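Racemase (PDB 3MKC) belongs to the enolase superfamily and pairs a mandelate racemase/muconate lactonizing enzyme-type N-terminal domain with an enolase-like C-terminal barrel domain. Local coordinates at residues A[315-327]-A[338-351]. Numbering follows the deposited sequence.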
ATOM      1  N   ASN A 315      -0.811   1.382  -2.358  1.00 19.23           N
ATOM      2  CA  ASN A 315       0.467   0.874  -2.822  1.00 20.45           C
ATOM      3  C   ASN A 315       1.036   1.743  -3.936  1.00 21.45           C
ATOM      4  O   ASN A 315       0.582   1.684  -5.080  1.00 21.34           O
ATOM      5  CB  ASN A 315       0.308  -0.574  -3.299  1.00 20.48           C
ATOM      6  CG  ASN A 315       1.545  -1.096  -4.011  1.00 23.20           C
ATOM      7  OD1 ASN A 315       2.641  -0.570  -3.835  1.00 23.48           O
ATOM      8  ND2 ASN A 315       1.373  -2.146  -4.809  1.00 22.22           N
ATOM      9  N   TRP A 316       2.020   2.561  -3.576  1.00 21.22           N
ATOM     10  CA  TRP A 316       2.686   3.436  -4.527  1.00 22.72           C
ATOM     11  C   TRP A 316       4.116   3.718  -4.077  1.00 20.89           C
ATOM     12  O   TRP A 316       4.442   4.826  -3.653  1.00 21.10           O
ATOM     13  CB  TRP A 316       1.916   4.751  -4.689  1.00 25.38           C
ATOM     14  CG  TRP A 316       2.421   5.570  -5.833  1.00 30.69           C
ATOM     15  CD1 TRP A 316       3.408   6.518  -5.799  1.00 31.33           C
ATOM     16  CD2 TRP A 316       2.020   5.457  -7.204  1.00 31.69           C
ATOM     17  NE1 TRP A 316       3.649   6.998  -7.066  1.00 33.35           N
ATOM     18  CE2 TRP A 316       2.812   6.363  -7.948  1.00 33.30           C
ATOM     19  CE3 TRP A 316       1.071   4.675  -7.876  1.00 32.59           C
ATOM     20  CZ2 TRP A 316       2.684   6.509  -9.335  1.00 33.61           C
ATOM     21  CZ3 TRP A 316       0.943   4.820  -9.260  1.00 34.23           C
ATOM     22  CH2 TRP A 316       1.748   5.732  -9.972  1.00 34.74           C
ATOM     23  N   LYS A 317       4.956   2.691  -4.151  1.00 20.52           N
ATOM     24  CA  LYS A 317       6.362   2.803  -3.780  1.00 20.00           C
ATOM     25  C   LYS A 317       7.183   2.076  -4.838  1.00 17.93           C
ATOM     26  O   LYS A 317       7.053   2.367  -6.022  1.00 16.99           O
ATOM     27  CB  LYS A 317       6.629   2.179  -2.409  1.00 22.04           C
ATOM     28  CG  LYS A 317       6.685   3.153  -1.243  1.00 25.27           C
ATOM     29  CD  LYS A 317       7.625   4.330  -1.485  1.00 24.45           C
ATOM     30  CE  LYS A 317       7.906   5.050  -0.177  1.00 24.77           C
ATOM     31  NZ  LYS A 317       8.469   6.416  -0.343  1.00 23.07           N
ATOM     32  N   THR A 318       8.008   1.124  -4.412  1.00 17.67           N
ATOM     33  CA  THR A 318       8.841   0.382  -5.357  1.00 17.22           C
ATOM     34  C   THR A 318       8.417  -1.070  -5.489  1.00 18.20           C
ATOM     35  O   THR A 318       7.341  -1.458  -5.034  1.00 17.23           O
ATOM     36  CB  THR A 318      10.328   0.421  -4.957  1.00 16.07           C
ATOM     37  OG1 THR A 318      10.558  -0.457  -3.851  1.00 15.90           O
ATOM     38  CG2 THR A 318      10.734   1.834  -4.575  1.00 17.52           C
ATOM     39  N   GLY A 319       9.272  -1.872  -6.118  1.00 17.60           N
ATOM     40  CA  GLY A 319       8.966  -3.277  -6.302  1.00 17.28           C
ATOM     41  C   GLY A 319       8.908  -4.041  -4.993  1.00 16.96           C
ATOM     42  O   GLY A 319       8.354  -5.137  -4.930  1.00 17.10           O
ATOM     43  N   ILE A 320       9.484  -3.469  -3.940  1.00 16.06           N
ATOM     44  CA  ILE A 320       9.480  -4.130  -2.642  1.00 16.08           C
ATOM     45  C   ILE A 320       8.057  -4.218  -2.088  1.00 17.16           C
ATOM     46  O   ILE A 320       7.620  -5.270  -1.621  1.00 15.84           O
ATOM     47  CB  ILE A 320      10.371  -3.380  -1.636  1.00 16.94           C
ATOM     48  CG1 ILE A 320      11.815  -3.339  -2.157  1.00 16.26           C
ATOM     49  CG2 ILE A 320      10.323  -4.071  -0.283  1.00 16.44           C
ATOM     50  CD1 ILE A 320      12.792  -2.645  -1.219  1.00 19.02           C
ATOM     51  N   THR A 321       7.335  -3.106  -2.144  1.00 17.16           N
ATOM     52  CA  THR A 321       5.965  -3.083  -1.651  1.00 18.29           C
ATOM     53  C   THR A 321       5.030  -3.829  -2.608  1.00 19.68           C
ATOM     54  O   THR A 321       4.084  -4.487  -2.170  1.00 20.07           O
ATOM     55  CB  THR A 321       5.481  -1.633  -1.442  1.00 18.15           C
ATOM     56  OG1 THR A 321       6.275  -1.018  -0.418  1.00 18.19           O
ATOM     57  CG2 THR A 321       4.012  -1.599  -1.026  1.00 15.68           C
ATOM     58  N   SER A 322       5.292  -3.743  -3.911  1.00 20.45           N
ATOM     59  CA  SER A 322       4.449  -4.454  -4.872  1.00 20.27           C
ATOM     60  C   SER A 322       4.497  -5.956  -4.597  1.00 19.71           C
ATOM     61  O   SER A 322       3.497  -6.656  -4.762  1.00 19.03           O
ATOM     62  CB  SER A 322       4.901  -4.177  -6.309  1.00 23.67           C
ATOM     63  OG  SER A 322       4.482  -2.893  -6.741  1.00 28.52           O
ATOM     64  N   ALA A 323       5.658  -6.453  -4.174  1.00 17.27           N
ATOM     65  CA  ALA A 323       5.801  -7.868  -3.873  1.00 17.92           C
ATOM     66  C   ALA A 323       4.977  -8.214  -2.634  1.00 17.36           C
ATOM     67  O   ALA A 323       4.257  -9.221  -2.609  1.00 18.28           O
ATOM     68  CB  ALA A 323       7.269  -8.212  -3.635  1.00 18.00           C
ATOM     69  N   ALA A 324       5.087  -7.380  -1.606  1.00 15.97           N
ATOM     70  CA  ALA A 324       4.344  -7.610  -0.375  1.00 16.05           C
ATOM     71  C   ALA A 324       2.851  -7.596  -0.674  1.00 14.38           C
ATOM     72  O   ALA A 324       2.095  -8.386  -0.107  1.00 17.21           O
ATOM     73  CB  ALA A 324       4.682  -6.536   0.666  1.00 14.93           C
ATOM     74  N   ALA A 325       2.444  -6.710  -1.579  1.00 12.88           N
ATOM     75  CA  ALA A 325       1.038  -6.564  -1.959  1.00 13.27           C
ATOM     76  C   ALA A 325       0.461  -7.844  -2.561  1.00 13.41           C
ATOM     77  O   ALA A 325      -0.686  -8.203  -2.300  1.00 12.87           O
ATOM     78  CB  ALA A 325       0.873  -5.397  -2.944  1.00 13.10           C
ATOM     79  N   ILE A 326       1.249  -8.534  -3.378  1.00 13.33           N
ATOM     80  CA  ILE A 326       0.759  -9.773  -3.968  1.00 13.19           C
ATOM     81  C   ILE A 326       0.614 -10.838  -2.883  1.00 12.53           C
ATOM     82  O   ILE A 326      -0.365 -11.583  -2.850  1.00 14.77           O
ATOM     83  CB  ILE A 326       1.717 -10.285  -5.071  1.00 14.13           C
ATOM     84  CG1 ILE A 326       1.670  -9.335  -6.267  1.00 14.18           C
ATOM     85  CG2 ILE A 326       1.320 -11.699  -5.497  1.00 13.81           C
ATOM     86  CD1 ILE A 326       2.672  -9.665  -7.363  1.00 16.71           C
ATOM     87  N   HIS A 327       1.591 -10.911  -1.985  1.00 12.98           N
ATOM     88  CA  HIS A 327       1.533 -11.899  -0.919  1.00 12.41           C
ATOM     89  C   HIS A 327       0.362 -11.568  -0.014  1.00 12.12           C
ATOM     90  O   HIS A 327      -0.330 -12.463   0.475  1.00 12.91           O
ATOM     91  CB  HIS A 327       2.849 -11.913  -0.143  1.00 13.35           C
ATOM     92  CG  HIS A 327       3.958 -12.609  -0.865  1.00 12.74           C
ATOM     93  ND1 HIS A 327       4.294 -13.923  -0.621  1.00 13.63           N
ATOM     94  CD2 HIS A 327       4.794 -12.183  -1.843  1.00 16.66           C
ATOM     95  CE1 HIS A 327       5.289 -14.276  -1.416  1.00 16.16           C
ATOM     96  NE2 HIS A 327       5.611 -13.237  -2.168  1.00 14.98           N
ATOM     97  N   PHE A 338      -6.768  -5.213  -5.412  1.00 15.00           N
ATOM     98  CA  PHE A 338      -5.817  -4.567  -4.512  1.00 15.00           C
ATOM     99  C   PHE A 338      -4.998  -3.619  -5.389  1.00 16.57           C
ATOM    100  O   PHE A 338      -4.829  -3.880  -6.586  1.00 16.36           O
ATOM    101  CB  PHE A 338      -4.931  -5.604  -3.809  1.00 15.25           C
ATOM    102  CG  PHE A 338      -3.994  -6.343  -4.722  1.00 16.38           C
ATOM    103  CD1 PHE A 338      -2.626  -6.103  -4.670  1.00 16.77           C
ATOM    104  CD2 PHE A 338      -4.475  -7.287  -5.619  1.00 16.20           C
ATOM    105  CE1 PHE A 338      -1.745  -6.792  -5.499  1.00 16.17           C
ATOM    106  CE2 PHE A 338      -3.602  -7.986  -6.457  1.00 17.54           C
ATOM    107  CZ  PHE A 338      -2.236  -7.736  -6.395  1.00 15.52           C
ATOM    108  N   GLU A 339      -4.512  -2.516  -4.825  1.00 16.36           N
ATOM    109  CA  GLU A 339      -3.765  -1.561  -5.637  1.00 17.05           C
ATOM    110  C   GLU A 339      -2.391  -2.052  -6.037  1.00 18.54           C
ATOM    111  O   GLU A 339      -1.631  -2.564  -5.214  1.00 17.45           O
ATOM    112  CB  GLU A 339      -3.627  -0.204  -4.941  1.00 18.19           C
ATOM    113  CG  GLU A 339      -2.819   0.804  -5.764  1.00 17.14           C
ATOM    114  CD  GLU A 339      -2.878   2.220  -5.221  1.00 18.34           C
ATOM    115  OE1 GLU A 339      -2.828   2.391  -3.986  1.00 16.70           O
ATOM    116  OE2 GLU A 339      -2.958   3.167  -6.032  1.00 19.69           O
ATOM    117  N   TYR A 340      -2.083  -1.875  -7.315  1.00 18.86           N
ATOM    118  CA  TYR A 340      -0.805  -2.286  -7.854  1.00 21.60           C
ATOM    119  C   TYR A 340      -0.378  -1.295  -8.929  1.00 22.83           C
ATOM    120  O   TYR A 340      -1.198  -0.814  -9.708  1.00 25.42           O
ATOM    121  CB  TYR A 340      -0.928  -3.676  -8.469  1.00 22.25           C
ATOM    122  CG  TYR A 340       0.394  -4.363  -8.710  1.00 21.18           C
ATOM    123  CD1 TYR A 340       1.005  -5.111  -7.706  1.00 21.23           C
ATOM    124  CD2 TYR A 340       1.030  -4.275  -9.947  1.00 21.77           C
ATOM    125  CE1 TYR A 340       2.216  -5.762  -7.929  1.00 22.00           C
ATOM    126  CE2 TYR A 340       2.242  -4.919 -10.183  1.00 20.75           C
ATOM    127  CZ  TYR A 340       2.827  -5.660  -9.171  1.00 22.51           C
ATOM    128  OH  TYR A 340       4.018  -6.293  -9.398  1.00 23.06           O
ATOM    129  N   VAL A 341       0.906  -0.970  -8.949  1.00 25.35           N
ATOM    130  CA  VAL A 341       1.441  -0.067  -9.953  1.00 25.51           C
ATOM    131  C   VAL A 341       2.299  -0.964 -10.835  1.00 24.97           C
ATOM    132  O   VAL A 341       3.233  -1.611 -10.363  1.00 24.95           O
ATOM    133  CB  VAL A 341       2.291   1.058  -9.313  1.00 28.00           C
ATOM    134  CG1 VAL A 341       3.437   0.466  -8.511  1.00 29.24           C
ATOM    135  CG2 VAL A 341       2.816   1.995 -10.397  1.00 27.96           C
ATOM    136  N   HIS A 342       1.947  -1.035 -12.111  1.00 24.69           N
ATOM    137  CA  HIS A 342       2.665  -1.883 -13.045  1.00 24.81           C
ATOM    138  C   HIS A 342       3.640  -1.064 -13.888  1.00 25.08           C
ATOM    139  O   HIS A 342       3.351   0.074 -14.249  1.00 23.31           O
ATOM    140  CB  HIS A 342       1.662  -2.612 -13.942  1.00 24.17           C
ATOM    141  CG  HIS A 342       2.266  -3.707 -14.758  1.00 27.87           C
ATOM    142  ND1 HIS A 342       3.030  -3.467 -15.881  1.00 26.38           N
ATOM    143  CD2 HIS A 342       2.257  -5.051 -14.590  1.00 26.41           C
ATOM    144  CE1 HIS A 342       3.464  -4.615 -16.368  1.00 28.77           C
ATOM    145  NE2 HIS A 342       3.008  -5.592 -15.603  1.00 28.09           N
ATOM    146  N   PRO A 343       4.815  -1.641 -14.202  1.00 25.48           N
ATOM    147  CA  PRO A 343       5.866  -0.996 -14.999  1.00 26.27           C
ATOM    148  C   PRO A 343       5.443  -0.532 -16.392  1.00 25.89           C
ATOM    149  O   PRO A 343       5.912   0.497 -16.873  1.00 26.51           O
ATOM    150  CB  PRO A 343       6.952  -2.063 -15.058  1.00 26.56           C
ATOM    151  CG  PRO A 343       6.782  -2.782 -13.766  1.00 27.23           C
ATOM    152  CD  PRO A 343       5.283  -2.940 -13.691  1.00 25.79           C
ATOM    153  N   GLU A 344       4.567  -1.287 -17.043  1.00 26.40           N
ATOM    154  CA  GLU A 344       4.111  -0.914 -18.381  1.00 28.27           C
ATOM    155  C   GLU A 344       2.915   0.032 -18.323  1.00 29.38           C
ATOM    156  O   GLU A 344       2.369   0.423 -19.360  1.00 28.73           O
ATOM    157  CB  GLU A 344       3.740  -2.165 -19.185  1.00 29.68           C
ATOM    158  CG  GLU A 344       4.922  -3.073 -19.498  1.00 31.29           C
ATOM    159  CD  GLU A 344       4.529  -4.304 -20.298  1.00 31.13           C
ATOM    160  OE1 GLU A 344       3.996  -4.150 -21.418  1.00 32.96           O
ATOM    161  OE2 GLU A 344       4.756  -5.427 -19.805  1.00 29.68           O
ATOM    162  N   PHE A 345       2.514   0.397 -17.108  1.00 29.53           N
ATOM    163  CA  PHE A 345       1.374   1.291 -16.911  1.00 30.07           C
ATOM    164  C   PHE A 345       1.710   2.434 -15.966  1.00 30.89           C
ATOM    165  O   PHE A 345       0.850   2.906 -15.219  1.00 32.21           O
ATOM    166  CB  PHE A 345       0.184   0.504 -16.355  1.00 27.38           C
ATOM    167  CG  PHE A 345      -0.469  -0.392 -17.362  1.00 24.55           C
ATOM    168  CD1 PHE A 345      -1.460   0.094 -18.203  1.00 24.47           C
ATOM    169  CD2 PHE A 345      -0.074  -1.718 -17.488  1.00 25.05           C
ATOM    170  CE1 PHE A 345      -2.054  -0.732 -19.158  1.00 23.56           C
ATOM    171  CE2 PHE A 345      -0.658  -2.547 -18.434  1.00 23.60           C
ATOM    172  CZ  PHE A 345      -1.650  -2.053 -19.271  1.00 24.72           C
ATOM    173  N   CYS A 346       2.961   2.873 -15.989  1.00 31.62           N
ATOM    174  CA  CYS A 346       3.384   3.963 -15.125  1.00 31.97           C
ATOM    175  C   CYS A 346       4.813   4.375 -15.430  1.00 32.27           C
ATOM    176  O   CYS A 346       5.547   3.669 -16.120  1.00 32.62           O
ATOM    177  CB  CYS A 346       3.312   3.538 -13.660  1.00 33.38           C
ATOM    178  SG  CYS A 346       4.742   2.560 -13.131  1.00 37.50           S
ATOM    179  N   ASP A 347       5.197   5.531 -14.909  1.00 31.67           N
ATOM    180  CA  ASP A 347       6.549   6.028 -15.081  1.00 32.10           C
ATOM    181  C   ASP A 347       7.156   6.092 -13.690  1.00 31.07           C
ATOM    182  O   ASP A 347       6.505   6.533 -12.741  1.00 33.64           O
ATOM    183  CB  ASP A 347       6.545   7.417 -15.722  1.00 33.05           C
ATOM    184  CG  ASP A 347       6.040   7.393 -17.151  1.00 34.03           C
ATOM    185  OD1 ASP A 347       6.458   6.492 -17.907  1.00 34.56           O
ATOM    186  OD2 ASP A 347       5.235   8.275 -17.518  1.00 35.52           O
ATOM    187  N   GLY A 348       8.394   5.641 -13.571  1.00 29.92           N
ATOM    188  CA  GLY A 348       9.062   5.649 -12.285  1.00 27.94           C
ATOM    189  C   GLY A 348      10.245   4.709 -12.309  1.00 27.38           C
ATOM    190  O   GLY A 348      10.093   3.501 -12.123  1.00 25.28           O
ATOM    191  N   GLU A 349      11.425   5.269 -12.550  1.00 28.15           N
ATOM    192  CA  GLU A 349      12.658   4.493 -12.609  1.00 28.20           C
ATOM    193  C   GLU A 349      12.845   3.638 -11.359  1.00 26.67           C
ATOM    194  O   GLU A 349      13.198   2.465 -11.441  1.00 25.33           O
ATOM    195  CB  GLU A 349      13.864   5.426 -12.756  1.00 31.19           C
ATOM    196  CG  GLU A 349      13.989   6.165 -14.092  1.00 35.99           C
ATOM    197  CD  GLU A 349      12.932   7.237 -14.297  1.00 38.18           C
ATOM    198  OE1 GLU A 349      12.534   7.886 -13.308  1.00 38.46           O
ATOM    199  OE2 GLU A 349      12.512   7.445 -15.456  1.00 40.32           O
ATOM    200  N   LEU A 350      12.608   4.239 -10.198  1.00 24.86           N
ATOM    201  CA  LEU A 350      12.769   3.543  -8.928  1.00 24.06           C
ATOM    202  C   LEU A 350      11.863   2.314  -8.851  1.00 23.64           C
ATOM    203  O   LEU A 350      12.308   1.220  -8.493  1.00 24.52           O
ATOM    204  CB  LEU A 350      12.455   4.504  -7.782  1.00 24.37           C
ATOM    205  CG  LEU A 350      13.288   4.335  -6.519  1.00 26.67           C
ATOM    206  CD1 LEU A 350      14.772   4.407  -6.861  1.00 26.80           C
ATOM    207  CD2 LEU A 350      12.915   5.428  -5.534  1.00 25.41           C
ATOM    208  N   ARG A 351      10.593   2.502  -9.185  1.00 22.87           N
ATOM    209  CA  ARG A 351       9.628   1.409  -9.165  1.00 24.80           C
ATOM    210  C   ARG A 351      10.028   0.324 -10.160  1.00 25.50           C
ATOM    211  O   ARG A 351       9.796  -0.864  -9.933  1.00 26.38           O
ATOM    212  CB  ARG A 351       8.236   1.930  -9.529  1.00 25.58           C
ATOM    213  CG  ARG A 351       7.227   0.826  -9.823  1.00 25.31           C
ATOM    214  CD  ARG A 351       6.927   0.014  -8.577  1.00 25.62           C
ATOM    215  NE  ARG A 351       6.045  -1.116  -8.854  1.00 25.94           N
ATOM    216  CZ  ARG A 351       6.440  -2.264  -9.394  1.00 24.81           C
ATOM    217  NH1 ARG A 351       7.713  -2.447  -9.719  1.00 25.28           N
ATOM    218  NH2 ARG A 351       5.560  -3.230  -9.613  1.00 25.31           N
TER
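Where the enolase-like barrel closes, helix 319-331 and the loop leading into it pack against strand 339-340 and the chain that follows. The Asn315 backbone N gives a nearly straight hydrogen bond to Glu339 OE1 (2.8 Å), approaching from above the carboxylate plane, while OE2 is hydrogen-bonded to Thr143 OG1. With CG anti to the backbone N (chi1 170°), the Asn315 amide reaches the strand, where ND2 donates to Glu339 O at 3.1 Å, an acceptor close to the amide plane. Beside it, Trp316 CZ3 touches Val341 CG2 at 3.6 Å, the side chains crossing at about a right angle. On the helix, Ser322 sets its OG over one face of the Tyr340 ring and its CB 3.5 Å from Tyr340 CE1; Ile326 CD1 reaches the same carbon. The bent Arg351 side chain lays a guanidinium face against Gly319 CA and Ser322 CB; NE and NH2 make weak hydrogen bonds to Val341 O. Glu358 OE2 forms a salt bridge with Arg351 NH2 and a hydrogen bond with Tyr340 OH. Ala325 CB lies 3.9 Å from Phe338 CE1. Strand 339-340 pairs in parallel with strand 137-143 and helix 319-331 packs outside it, as in the enolase-superfamily alpha/beta barrel.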